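Local coordinates for nucleoprotein (Rift valley fever virus, PDB 3OV9), which encapsidates the single-stranded viral RNA genome as ring-forming oligomers, protecting it from nucleases and presenting it as the template for transcription and replication, at residues Arg37-Leu42 against Ala109-Trp114; Lys55-Leu60 against Leu102-Val107; Ala139-Met144 against Ser231-Ala236; Met145-Ala150 against Leu171-Phe176; Leu162-Asp167 against Ala236-Tyr241. All blocks are in the same frame, centred on the assembly; numbering follows the deposited sequence. Where two conformers were deposited one is given.

Overall arrangement
From the N terminus, the chain runs through helix 35-46 and helix 50-63, both of which pack against helix 104-110 or the residues just after it. Interaction 1 closes the outer loop, 37-42 to 109-114, and interaction 2 closes a shorter one within it, 55-60 to 102-107; the two touch, and both also meet a second subunit. In series with them come the three contacts of the C-terminal half. Interaction 3 ties the loop after helix 130-136 to helix 232-243 and encloses interaction 4, which fixes the same loop on helix 159-180. Interaction 5 joins helices 159-180 and 232-243, crossing both 3 and 4 along the chain. Interactions 1 and 4 touch, linking the two halves.

Interaction 1 (Arg37-Leu42 against Ala109-Trp114); sequences RVIELL and AALAGW
V38 and A110 meet where helix 35-46 packs on the break between helix 104-110 and helix 112-122, in the orthogonal helical bundle of this all-helical nucleoprotein. The small bump of the A110 methyl group is received between V38 and I39, with its CB 3.6 Å from V38 CG1 and 4.3 Å from I39 CG1. V38 CG1 lies anti to the backbone N (chi1 167°), and this branch makes the close approach. L111, which leaves helical geometry and stands at the N-cap position of helix 112-122, supplies a larger knob: its two methyls part, CD2 going to I39 CD1 and CD1 to L42. All five touching residues are buried; their side chains meet through apolar groups, and no hydrogen bond crosses between the segments. I39 and L111 also pack on R8 of a second subunit, consistent with the requirement for residues 1-71 in oligomerization. L42 and L111 reach toward each other tip to tip, CD1 of L42 standing 4.0 Å from CD1 of L111.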
# COMPACT_ATOMS: atom_id res chain seq x y z
N ARG A 37 -42.03 12.46 1.52
CA ARG A 37 -41.34 13.57 0.88
C ARG A 37 -41.03 13.26 -0.59
O ARG A 37 -41.14 14.15 -1.44
CB ARG A 37 -40.06 13.94 1.65
CG ARG A 37 -39.36 15.23 1.17
CD ARG A 37 -40.28 16.45 1.18
NE ARG A 37 -39.54 17.66 0.79
CZ ARG A 37 -40.09 18.75 0.28
NH1 ARG A 37 -41.40 18.82 0.05
NH2 ARG A 37 -39.33 19.79 -0.03
N VAL A 38 -40.67 12.01 -0.87
CA VAL A 38 -40.40 11.57 -2.25
C VAL A 38 -41.63 11.80 -3.14
O VAL A 38 -41.51 12.40 -4.22
CB VAL A 38 -39.93 10.09 -2.32
CG1 VAL A 38 -39.97 9.57 -3.76
CG2 VAL A 38 -38.53 9.95 -1.75
N ILE A 39 -42.79 11.34 -2.69
CA ILE A 39 -44.03 11.48 -3.45
C ILE A 39 -44.45 12.95 -3.55
O ILE A 39 -44.93 13.39 -4.60
CB ILE A 39 -45.16 10.60 -2.86
CG1 ILE A 39 -44.76 9.12 -2.96
CG2 ILE A 39 -46.49 10.82 -3.60
CD1 ILE A 39 -45.61 8.20 -2.13
N GLU A 40 -44.25 13.72 -2.48
CA GLU A 40 -44.54 15.15 -2.50
C GLU A 40 -43.73 15.86 -3.58
O GLU A 40 -44.28 16.66 -4.34
CB GLU A 40 -44.27 15.79 -1.13
CG GLU A 40 -44.70 17.27 -1.04
CD GLU A 40 -44.55 17.85 0.35
OE1 GLU A 40 -43.58 17.50 1.05
OE2 GLU A 40 -45.40 18.68 0.73
N LEU A 41 -42.44 15.55 -3.65
CA LEU A 41 -41.54 16.14 -4.64
C LEU A 41 -41.89 15.72 -6.07
O LEU A 41 -41.81 16.54 -6.98
CB LEU A 41 -40.08 15.81 -4.32
CG LEU A 41 -39.46 16.45 -3.07
CD1 LEU A 41 -38.13 15.80 -2.75
CD2 LEU A 41 -39.31 17.96 -3.20
N LEU A 42 -42.28 14.45 -6.24
CA LEU A 42 -42.73 13.95 -7.55
C LEU A 42 -43.93 14.72 -8.08
O LEU A 42 -43.93 15.16 -9.23
CB LEU A 42 -43.04 12.45 -7.50
CG LEU A 42 -41.87 11.47 -7.40
CD1 LEU A 42 -42.38 10.07 -7.11
CD2 LEU A 42 -41.01 11.48 -8.66
N ALA A 109 -38.38 2.96 -4.34
CA ALA A 109 -38.63 2.57 -2.95
C ALA A 109 -39.95 3.13 -2.42
O ALA A 109 -40.70 2.43 -1.73
CB ALA A 109 -37.48 2.99 -2.07
N ALA A 110 -40.22 4.39 -2.74
CA ALA A 110 -41.44 5.04 -2.27
C ALA A 110 -42.67 4.46 -2.94
O ALA A 110 -43.76 4.52 -2.38
CB ALA A 110 -41.37 6.53 -2.51
N LEU A 111 -42.49 3.90 -4.14
CA LEU A 111 -43.58 3.31 -4.92
C LEU A 111 -43.41 1.79 -5.12
O LEU A 111 -43.70 1.24 -6.19
CB LEU A 111 -43.73 4.06 -6.25
CG LEU A 111 -44.02 5.57 -6.15
CD1 LEU A 111 -43.71 6.30 -7.45
CD2 LEU A 111 -45.45 5.85 -5.70
N ALA A 112 -42.96 1.12 -4.05
CA ALA A 112 -42.60 -0.30 -4.07
C ALA A 112 -43.71 -1.26 -4.52
O ALA A 112 -43.43 -2.31 -5.10
CB ALA A 112 -42.04 -0.73 -2.72
N GLY A 113 -44.95 -0.89 -4.25
CA GLY A 113 -46.10 -1.69 -4.68
C GLY A 113 -46.12 -1.92 -6.18
O GLY A 113 -46.44 -3.01 -6.63
N TRP A 114 -45.75 -0.88 -6.93
CA TRP A 114 -45.66 -1.00 -8.39
C TRP A 114 -44.31 -1.59 -8.81
O TRP A 114 -44.26 -2.45 -9.69
CB TRP A 114 -45.91 0.35 -9.07
CG TRP A 114 -46.13 0.25 -10.56
CD1 TRP A 114 -47.32 0.06 -11.21
CD2 TRP A 114 -45.12 0.35 -11.59
NE1 TRP A 114 -47.12 0.02 -12.57
CE2 TRP A 114 -45.78 0.20 -12.83
CE3 TRP A 114 -43.74 0.55 -11.58
CZ2 TRP A 114 -45.09 0.24 -14.05
CZ3 TRP A 114 -43.05 0.59 -12.79
CH2 TRP A 114 -43.74 0.44 -14.01

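Interaction 2 (Lys55-Leu60 against Leu102-Val107); sequences KKMIVL and LTLSRV
L104 holds CG anti to its carbonyl carbon (chi1 -62°), which carries its two methyls toward helix 50-63; M57 has the same first torsion (chi1 -75°) and crosses it at about a right angle. L104 CD2 thus sits over the root of the methionine, 3.7 Å from M57 CG, while the M57 chain bends at its sulfur. The other methyl, L104 CD1, faces L60, whose CG lies 4.1 Å away. One turn on, V107 CG1 packs against I58 CG1 at 3.9 Å and more loosely against M57 CB. This is helix-to-helix packing in the core of the orthogonal bundle, formed by the first turn of helix 104-110. T103 is the N-cap of that turn: its OG1 accepts from R106 N at 3.2 Å. S105 and R106, by similarity RNA-binding residues, belong to the same turn, whose apolar side rests on helix 50-63. R106 NH1 is also bonded to S98 O and E101 O, while on helix 50-63 L60 packs against F28 of a second subunit.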
# COMPACT_ATOMS: atom_id res chain seq x y z
N LYS A 55 -42.94 5.92 -13.41
CA LYS A 55 -42.80 4.57 -13.98
C LYS A 55 -41.52 4.46 -14.80
O LYS A 55 -40.78 3.49 -14.68
CB LYS A 55 -44.03 4.20 -14.82
CG LYS A 55 -45.30 3.96 -14.00
CD LYS A 55 -46.42 3.36 -14.85
CE LYS A 55 -47.04 4.38 -15.79
NZ LYS A 55 -47.86 3.73 -16.85
N LYS A 56 -41.26 5.48 -15.63
CA LYS A 56 -40.02 5.55 -16.42
C LYS A 56 -38.80 5.50 -15.52
O LYS A 56 -37.85 4.77 -15.78
CB LYS A 56 -39.97 6.83 -17.26
CG LYS A 56 -40.93 6.87 -18.42
CD LYS A 56 -40.57 8.01 -19.36
CE LYS A 56 -41.69 8.29 -20.34
NZ LYS A 56 -41.36 9.45 -21.22
N MET A 57 -38.83 6.30 -14.45
CA MET A 57 -37.72 6.38 -13.51
C MET A 57 -37.48 5.07 -12.76
O MET A 57 -36.34 4.74 -12.43
CB MET A 57 -37.91 7.56 -12.54
CG MET A 57 -37.62 8.91 -13.18
SD MET A 57 -37.71 10.33 -12.06
CE MET A 57 -39.47 10.61 -12.00
N ILE A 58 -38.55 4.32 -12.50
CA ILE A 58 -38.43 3.01 -11.86
C ILE A 58 -37.78 2.00 -12.82
O ILE A 58 -36.87 1.26 -12.42
CB ILE A 58 -39.80 2.50 -11.31
CG1 ILE A 58 -40.24 3.38 -10.14
CG2 ILE A 58 -39.70 1.03 -10.87
CD1 ILE A 58 -41.70 3.21 -9.72
N VAL A 59 -38.23 1.98 -14.07
CA VAL A 59 -37.60 1.14 -15.10
C VAL A 59 -36.12 1.49 -15.24
O VAL A 59 -35.26 0.60 -15.31
CB VAL A 59 -38.34 1.25 -16.46
CG1 VAL A 59 -37.59 0.50 -17.57
CG2 VAL A 59 -39.75 0.72 -16.34
N LEU A 60 -35.83 2.79 -15.24
CA LEU A 60 -34.47 3.31 -15.28
C LEU A 60 -33.64 2.83 -14.09
O LEU A 60 -32.51 2.36 -14.26
CB LEU A 60 -34.53 4.84 -15.32
CG LEU A 60 -33.42 5.68 -15.97
CD1 LEU A 60 -33.05 5.17 -17.35
CD2 LEU A 60 -33.86 7.13 -16.02
N LEU A 102 -34.56 14.15 -4.83
CA LEU A 102 -34.98 12.89 -5.44
C LEU A 102 -33.81 12.14 -6.05
O LEU A 102 -32.86 12.75 -6.55
CB LEU A 102 -36.03 13.14 -6.52
CG LEU A 102 -37.44 13.57 -6.12
CD1 LEU A 102 -38.24 13.99 -7.35
CD2 LEU A 102 -38.16 12.45 -5.37
N THR A 103 -33.88 10.81 -5.98
CA THR A 103 -33.00 9.91 -6.73
C THR A 103 -33.88 8.84 -7.35
O THR A 103 -35.02 8.65 -6.93
CB THR A 103 -31.94 9.21 -5.84
OG1 THR A 103 -32.59 8.29 -4.95
CG2 THR A 103 -31.13 10.21 -5.03
N LEU A 104 -33.35 8.14 -8.35
CA LEU A 104 -34.08 7.06 -9.01
C LEU A 104 -34.45 5.93 -8.04
O LEU A 104 -35.58 5.44 -8.06
CB LEU A 104 -33.29 6.51 -10.20
CG LEU A 104 -32.99 7.48 -11.35
CD1 LEU A 104 -32.01 6.86 -12.33
CD2 LEU A 104 -34.26 7.91 -12.07
N SER A 105 -33.51 5.54 -7.17
CA SER A 105 -33.74 4.47 -6.20
C SER A 105 -34.85 4.84 -5.21
O SER A 105 -35.63 3.98 -4.80
CB SER A 105 -32.46 4.13 -5.43
OG SER A 105 -31.51 3.50 -6.27
N ARG A 106 -34.91 6.11 -4.83
CA ARG A 106 -35.94 6.60 -3.90
C ARG A 106 -37.34 6.55 -4.51
O ARG A 106 -38.32 6.26 -3.82
CB ARG A 106 -35.60 8.00 -3.41
CG ARG A 106 -34.48 8.01 -2.38
CD ARG A 106 -34.06 9.41 -1.98
NE ARG A 106 -32.93 9.37 -1.05
CZ ARG A 106 -32.39 10.43 -0.47
NH1 ARG A 106 -32.86 11.65 -0.71
NH2 ARG A 106 -31.37 10.28 0.36
N VAL A 107 -37.44 6.83 -5.81
CA VAL A 107 -38.72 6.71 -6.52
C VAL A 107 -39.21 5.26 -6.47
O VAL A 107 -40.37 5.00 -6.13
CB VAL A 107 -38.63 7.24 -7.97
CG1 VAL A 107 -39.95 7.00 -8.72
CG2 VAL A 107 -38.30 8.74 -7.97

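Interaction 3 (Ala139-Met144 against Ser231-Ala236); sequences AYPRHM and SAAVMA
M144 meets V234 with its terminal methyl, at the far end of a long side chain. The M144 CB points toward helix 232-243, and CG leaves anti to the carbonyl carbon (chi1 -69°). Beyond CG the chain stays extended (chi3 163°), carrying SD and then CE across V234 at about a right angle; CE makes the contact, 3.9 Å from V234 CG2. M144 CE also packs against the carbonyl oxygen of I165 on helix 159-180. The same V234 methyl receives P141, three residues earlier in the loop, with P141 CG 4.0 Å from V234 CG2. Nearer the surface, the A233 methyl fits beside the chain before the proline, its CB 3.4 Å from A139 O. The loop is braced locally: R142 NH1 donates to Y140 O at 2.8 Å, in the carbonyl plane and on a lone pair, and it also forms a salt bridge to D134. S231 N-caps the helix through a weak bond from V234 N to S231 OG. The contact lies away from the residues that, by similarity, bind RNA; here the loop after helix 130-136 packs on the first turn of the C-terminal helix 232-243 of the orthogonal bundle.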
# COMPACT_ATOMS: atom_id res chain seq x y z
N ALA A 139 -37.55 -21.45 -8.74
CA ALA A 139 -38.68 -20.52 -8.87
C ALA A 139 -38.62 -19.35 -7.87
O ALA A 139 -39.60 -19.05 -7.18
CB ALA A 139 -40.02 -21.26 -8.76
N TYR A 140 -37.46 -18.71 -7.80
CA TYR A 140 -37.26 -17.59 -6.88
C TYR A 140 -38.29 -16.49 -7.14
O TYR A 140 -38.51 -16.11 -8.28
CB TYR A 140 -35.83 -17.03 -6.95
CG TYR A 140 -35.60 -15.99 -5.89
CD1 TYR A 140 -35.22 -16.36 -4.60
CD2 TYR A 140 -35.80 -14.63 -6.15
CE1 TYR A 140 -35.03 -15.41 -3.60
CE2 TYR A 140 -35.61 -13.67 -5.16
CZ TYR A 140 -35.23 -14.07 -3.89
OH TYR A 140 -35.04 -13.14 -2.90
N PRO A 141 -38.93 -15.97 -6.07
CA PRO A 141 -39.95 -14.94 -6.24
C PRO A 141 -39.41 -13.63 -6.82
O PRO A 141 -38.60 -12.95 -6.18
CB PRO A 141 -40.46 -14.71 -4.81
CG PRO A 141 -40.12 -15.96 -4.08
CD PRO A 141 -38.82 -16.39 -4.66
N ARG A 142 -39.87 -13.29 -8.02
CA ARG A 142 -39.44 -12.08 -8.71
C ARG A 142 -39.77 -10.80 -7.95
O ARG A 142 -39.01 -9.85 -7.99
CB ARG A 142 -40.00 -12.04 -10.14
CG ARG A 142 -39.09 -12.65 -11.22
CD ARG A 142 -38.74 -14.10 -10.93
NE ARG A 142 -38.11 -14.77 -12.06
CZ ARG A 142 -37.47 -15.94 -11.98
NH1 ARG A 142 -37.37 -16.57 -10.82
NH2 ARG A 142 -36.93 -16.48 -13.07
N HIS A 143 -40.91 -10.80 -7.25
CA HIS A 143 -41.33 -9.64 -6.46
C HIS A 143 -40.31 -9.20 -5.40
O HIS A 143 -40.34 -8.05 -4.95
CB HIS A 143 -42.69 -9.91 -5.79
CG HIS A 143 -43.83 -10.06 -6.74
ND1 HIS A 143 -44.19 -11.27 -7.29
CD2 HIS A 143 -44.70 -9.15 -7.24
CE1 HIS A 143 -45.23 -11.10 -8.09
NE2 HIS A 143 -45.56 -9.82 -8.08
N MET A 144 -39.42 -10.12 -5.01
CA MET A 144 -38.42 -9.86 -3.97
C MET A 144 -37.11 -9.29 -4.52
O MET A 144 -36.20 -8.97 -3.75
CB MET A 144 -38.12 -11.15 -3.18
CG MET A 144 -39.25 -11.65 -2.29
SD MET A 144 -38.77 -13.08 -1.30
CE MET A 144 -40.07 -13.05 -0.05
N SER A 231 -45.23 -18.87 0.91
CA SER A 231 -45.36 -19.86 -0.16
C SER A 231 -44.20 -20.84 -0.15
O SER A 231 -43.17 -20.61 0.49
CB SER A 231 -45.42 -19.15 -1.52
OG SER A 231 -44.16 -18.58 -1.84
N ALA A 232 -44.36 -21.94 -0.89
CA ALA A 232 -43.31 -22.95 -1.04
C ALA A 232 -42.00 -22.35 -1.57
O ALA A 232 -40.93 -22.67 -1.06
CB ALA A 232 -43.79 -24.08 -1.95
N ALA A 233 -42.11 -21.47 -2.56
CA ALA A 233 -40.95 -20.80 -3.16
C ALA A 233 -40.21 -19.91 -2.16
O ALA A 233 -38.98 -19.84 -2.19
CB ALA A 233 -41.38 -19.99 -4.38
N VAL A 234 -40.95 -19.24 -1.29
CA VAL A 234 -40.35 -18.42 -0.23
C VAL A 234 -39.60 -19.30 0.77
O VAL A 234 -38.47 -18.99 1.13
CB VAL A 234 -41.41 -17.52 0.47
CG1 VAL A 234 -40.81 -16.85 1.71
CG2 VAL A 234 -41.92 -16.46 -0.49
N MET A 235 -40.22 -20.40 1.19
CA MET A 235 -39.60 -21.33 2.13
C MET A 235 -38.31 -21.92 1.56
O MET A 235 -37.30 -22.02 2.26
CB MET A 235 -40.57 -22.45 2.55
CG MET A 235 -41.81 -21.97 3.31
SD MET A 235 -41.49 -20.96 4.78
CE MET A 235 -40.71 -22.14 5.88
N ALA A 236 -38.36 -22.29 0.28
CA ALA A 236 -37.18 -22.80 -0.43
C ALA A 236 -36.04 -21.79 -0.43
O ALA A 236 -34.88 -22.14 -0.19
CB ALA A 236 -37.55 -23.19 -1.85

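Interaction 4 (Met145-Ala150 against Leu171-Phe176); sequences MHPSFA and LYLLQF
The Y172 ring has the M145 backbone over one face and P147 at its edge, and these three residues account for most of the buried surface. M145 CA stands over the middle of that face as a CH-pi contact, 3.6 Å from the Y172 ring centroid and only 6° off the normal. F176 CB covers part of the opposite face, so the ring is sandwiched between the loop and its own helix. M145 CB adds an apolar contact to Y172 CD1 at 4.0 Å. Y172 CG lies anti to its backbone N (chi1 154°), and its hydroxyl ends beside the peptide: a water bridges the two, donating to M145 O at 2.6 Å and hydrogen-bonded to Y172 OH at 2.8 Å. P147 CD lies 3.4 Å from Y172 OH, and P147 CG also touches L173 CD2 and, 4.1 Å away, F176 CE2. H146 points its CB away from the helix, its ND1 accepting from S148 N and sharing a hydrogen bond with S148 OG. H146 comes near S105, by similarity an RNA-binding residue. The loop before helix 159-180 thus runs into a 3-10 turn at P147 and packs on that helix within the orthogonal bundle.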
# COMPACT_ATOMS: atom_id res chain seq x y z
N MET A 145 -37.01 -9.16 -5.84
CA MET A 145 -35.74 -8.86 -6.50
C MET A 145 -35.42 -7.36 -6.66
O MET A 145 -34.97 -6.92 -7.71
CB MET A 145 -35.64 -9.60 -7.84
CG MET A 145 -35.56 -11.11 -7.70
SD MET A 145 -35.40 -11.97 -9.28
CE MET A 145 -33.84 -11.31 -9.87
N HIS A 146 -35.67 -6.60 -5.59
CA HIS A 146 -35.16 -5.23 -5.47
C HIS A 146 -35.20 -4.84 -3.99
O HIS A 146 -36.07 -5.32 -3.26
CB HIS A 146 -35.97 -4.24 -6.32
CG HIS A 146 -35.25 -2.96 -6.58
ND1 HIS A 146 -35.49 -1.81 -5.86
CD2 HIS A 146 -34.26 -2.65 -7.46
CE1 HIS A 146 -34.70 -0.84 -6.30
NE2 HIS A 146 -33.94 -1.33 -7.27
N PRO A 147 -34.25 -3.99 -3.53
CA PRO A 147 -34.31 -3.56 -2.13
C PRO A 147 -35.64 -2.88 -1.75
O PRO A 147 -36.02 -2.91 -0.57
CB PRO A 147 -33.14 -2.57 -2.02
CG PRO A 147 -32.16 -3.07 -3.03
CD PRO A 147 -32.99 -3.57 -4.18
N SER A 148 -36.33 -2.32 -2.74
CA SER A 148 -37.66 -1.73 -2.57
C SER A 148 -38.65 -2.67 -1.89
O SER A 148 -39.56 -2.21 -1.19
CB SER A 148 -38.24 -1.29 -3.92
OG SER A 148 -37.42 -0.32 -4.55
N PHE A 149 -38.47 -3.97 -2.08
CA PHE A 149 -39.39 -4.98 -1.54
C PHE A 149 -39.54 -4.92 -0.02
O PHE A 149 -40.60 -5.26 0.52
CB PHE A 149 -38.97 -6.40 -1.96
CG PHE A 149 -39.71 -7.49 -1.22
CD1 PHE A 149 -41.01 -7.84 -1.60
CD2 PHE A 149 -39.13 -8.14 -0.14
CE1 PHE A 149 -41.70 -8.83 -0.91
CE2 PHE A 149 -39.82 -9.13 0.56
CZ PHE A 149 -41.10 -9.47 0.17
N ALA A 150 -38.49 -4.50 0.67
CA ALA A 150 -38.51 -4.38 2.13
C ALA A 150 -39.70 -3.56 2.64
O ALA A 150 -40.25 -3.87 3.70
CB ALA A 150 -37.20 -3.81 2.63
N LEU A 171 -31.52 -13.62 0.32
CA LEU A 171 -30.80 -14.41 -0.68
C LEU A 171 -30.50 -13.56 -1.91
O LEU A 171 -29.37 -13.55 -2.40
CB LEU A 171 -31.58 -15.68 -1.07
CG LEU A 171 -30.86 -16.65 -2.02
CD1 LEU A 171 -29.78 -17.44 -1.29
CD2 LEU A 171 -31.85 -17.60 -2.69
N TYR A 172 -31.51 -12.83 -2.39
CA TYR A 172 -31.33 -11.87 -3.48
C TYR A 172 -30.38 -10.74 -3.11
O TYR A 172 -29.51 -10.37 -3.91
CB TYR A 172 -32.68 -11.30 -3.96
CG TYR A 172 -32.55 -9.92 -4.59
CD1 TYR A 172 -32.16 -9.77 -5.92
CD2 TYR A 172 -32.79 -8.77 -3.84
CE1 TYR A 172 -32.03 -8.51 -6.50
CE2 TYR A 172 -32.65 -7.51 -4.40
CZ TYR A 172 -32.27 -7.38 -5.72
OH TYR A 172 -32.14 -6.13 -6.27
N LEU A 173 -30.55 -10.18 -1.91
CA LEU A 173 -29.74 -9.03 -1.47
C LEU A 173 -28.26 -9.38 -1.39
O LEU A 173 -27.41 -8.53 -1.64
CB LEU A 173 -30.24 -8.49 -0.12
CG LEU A 173 -31.56 -7.73 -0.09
CD1 LEU A 173 -31.94 -7.42 1.34
CD2 LEU A 173 -31.48 -6.44 -0.91
N LEU A 174 -27.98 -10.64 -1.04
CA LEU A 174 -26.62 -11.16 -1.00
C LEU A 174 -25.98 -11.15 -2.39
O LEU A 174 -24.84 -10.70 -2.55
CB LEU A 174 -26.62 -12.58 -0.42
CG LEU A 174 -25.30 -13.36 -0.32
CD1 LEU A 174 -24.30 -12.67 0.60
CD2 LEU A 174 -25.58 -14.79 0.16
N GLN A 175 -26.72 -11.64 -3.39
CA GLN A 175 -26.23 -11.71 -4.77
C GLN A 175 -26.12 -10.32 -5.38
O GLN A 175 -25.10 -9.97 -5.98
CB GLN A 175 -27.14 -12.58 -5.64
CG GLN A 175 -27.59 -13.90 -5.00
CD GLN A 175 -26.45 -14.75 -4.49
OE1 GLN A 175 -25.47 -15.00 -5.20
NE2 GLN A 175 -26.57 -15.21 -3.25
N PHE A 176 -27.18 -9.53 -5.20
CA PHE A 176 -27.28 -8.17 -5.75
C PHE A 176 -26.15 -7.27 -5.26
O PHE A 176 -25.51 -6.58 -6.06
CB PHE A 176 -28.65 -7.58 -5.39
CG PHE A 176 -28.92 -6.23 -5.99
CD1 PHE A 176 -29.20 -6.10 -7.35
CD2 PHE A 176 -28.93 -5.09 -5.20
CE1 PHE A 176 -29.47 -4.85 -7.91
CE2 PHE A 176 -29.19 -3.83 -5.74
CZ PHE A 176 -29.46 -3.71 -7.10
O HOH W 1 -32.82 -6.08 -8.97

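Interaction 5 (Leu162-Asp167 against Ala236-Tyr241); sequences LRAILD and AAAQAY
D167 and Y241 cross at about a right angle, the carboxylate and ring planes 32° apart. The contact between them is made chiefly at the base of the tyrosine: Y241 CB lies 3.4 Å from D167 O, and CG is close to the same oxygen, which approaches the ring obliquely. The carboxylate stands further off, with D167 OD1 4.1 Å from Y241 CD2. With CG anti to the backbone N (chi1 -176°), the Y241 ring lies beside D167; it also makes a cation-pi contact with K189, and the Y241 side chain packs against A193 and F196 of helix 189-204. D167 uses its CB on the second partner, standing 3.9 Å from A238 CB.

Here two helices of the orthogonal bundle meet, 159-180 and the C-terminal 232-243, with local axes 8.0 Å apart and a crossing angle of 70°. Alanines at 164 and 238 probably permit the close approach; the CA atoms of D167 and A238 are 4.7 Å apart. The A238 methyl rests against the backbone of the neighbouring helix, its CB 3.6 Å from A164 O, and meets the A164 methyl more distantly, CB to CB 4.3 Å. No hydrogen bond joins the two segments. A237, one residue before, packs on A168 and Y140, while A164 also packs against M235 of helix 232-243.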
# COMPACT_ATOMS: atom_id res chain seq x y z
N LEU A 162 -42.31 -14.13 9.21
CA LEU A 162 -41.55 -12.92 8.95
C LEU A 162 -40.09 -13.24 8.63
O LEU A 162 -39.54 -12.72 7.66
CB LEU A 162 -41.64 -11.96 10.15
CG LEU A 162 -40.84 -10.65 10.13
CD1 LEU A 162 -41.26 -9.76 8.97
CD2 LEU A 162 -40.98 -9.91 11.45
N ARG A 163 -39.49 -14.11 9.45
CA ARG A 163 -38.11 -14.54 9.26
C ARG A 163 -37.90 -15.19 7.90
O ARG A 163 -36.91 -14.91 7.22
CB ARG A 163 -37.68 -15.49 10.39
CG ARG A 163 -36.19 -15.86 10.38
CD ARG A 163 -35.78 -16.67 11.61
NE ARG A 163 -36.35 -18.02 11.62
CZ ARG A 163 -37.30 -18.44 12.45
NH1 ARG A 163 -37.81 -17.61 13.36
NH2 ARG A 163 -37.74 -19.68 12.37
N ALA A 164 -38.85 -16.04 7.50
CA ALA A 164 -38.79 -16.72 6.20
C ALA A 164 -38.84 -15.73 5.04
O ALA A 164 -38.06 -15.85 4.09
CB ALA A 164 -39.92 -17.74 6.08
N ILE A 165 -39.74 -14.75 5.13
CA ILE A 165 -39.87 -13.70 4.11
C ILE A 165 -38.56 -12.92 3.97
O ILE A 165 -38.09 -12.69 2.85
CB ILE A 165 -41.07 -12.74 4.43
CG1 ILE A 165 -42.41 -13.43 4.15
CG2 ILE A 165 -40.95 -11.41 3.66
CD1 ILE A 165 -42.78 -13.61 2.67
N LEU A 166 -37.98 -12.54 5.10
CA LEU A 166 -36.75 -11.74 5.11
C LEU A 166 -35.52 -12.53 4.69
O LEU A 166 -34.69 -12.02 3.94
CB LEU A 166 -36.54 -11.07 6.48
CG LEU A 166 -37.53 -9.96 6.84
CD1 LEU A 166 -37.24 -9.39 8.22
CD2 LEU A 166 -37.54 -8.84 5.79
N ASP A 167 -35.42 -13.78 5.14
CA ASP A 167 -34.33 -14.67 4.72
C ASP A 167 -34.37 -14.91 3.21
O ASP A 167 -33.34 -14.84 2.53
CB ASP A 167 -34.38 -16.01 5.47
CG ASP A 167 -33.92 -15.90 6.92
OD1 ASP A 167 -33.35 -14.86 7.32
OD2 ASP A 167 -34.13 -16.88 7.67
N ALA A 236 -38.36 -22.29 0.28
CA ALA A 236 -37.18 -22.80 -0.43
C ALA A 236 -36.04 -21.79 -0.43
O ALA A 236 -34.88 -22.14 -0.19
CB ALA A 236 -37.55 -23.19 -1.85
N ALA A 237 -36.36 -20.52 -0.70
CA ALA A 237 -35.36 -19.46 -0.74
C ALA A 237 -34.80 -19.13 0.65
O ALA A 237 -33.62 -18.80 0.77
CB ALA A 237 -35.93 -18.21 -1.39
N ALA A 238 -35.63 -19.24 1.68
CA ALA A 238 -35.19 -19.03 3.06
C ALA A 238 -34.16 -20.08 3.46
O ALA A 238 -33.14 -19.76 4.07
CB ALA A 238 -36.39 -19.05 4.02
N GLN A 239 -34.44 -21.34 3.10
CA GLN A 239 -33.52 -22.45 3.34
C GLN A 239 -32.22 -22.27 2.56
O GLN A 239 -31.14 -22.53 3.08
CB GLN A 239 -34.20 -23.79 3.01
CG GLN A 239 -33.29 -25.03 3.01
CD GLN A 239 -32.65 -25.33 4.36
OE1 GLN A 239 -31.53 -25.85 4.42
NE2 GLN A 239 -33.35 -25.02 5.44
N ALA A 240 -32.35 -21.81 1.31
CA ALA A 240 -31.18 -21.52 0.47
C ALA A 240 -30.27 -20.45 1.08
O ALA A 240 -29.04 -20.56 0.99
CB ALA A 240 -31.61 -21.13 -0.94
N TYR A 241 -30.86 -19.44 1.72
CA TYR A 241 -30.09 -18.39 2.39
C TYR A 241 -29.32 -18.91 3.60
O TYR A 241 -28.19 -18.48 3.86
CB TYR A 241 -30.97 -17.20 2.78
CG TYR A 241 -30.21 -16.05 3.39
CD1 TYR A 241 -29.34 -15.27 2.62
CD2 TYR A 241 -30.34 -15.73 4.74
CE1 TYR A 241 -28.63 -14.22 3.17
CE2 TYR A 241 -29.63 -14.67 5.31
CZ TYR A 241 -28.78 -13.92 4.51
OH TYR A 241 -28.08 -12.87 5.06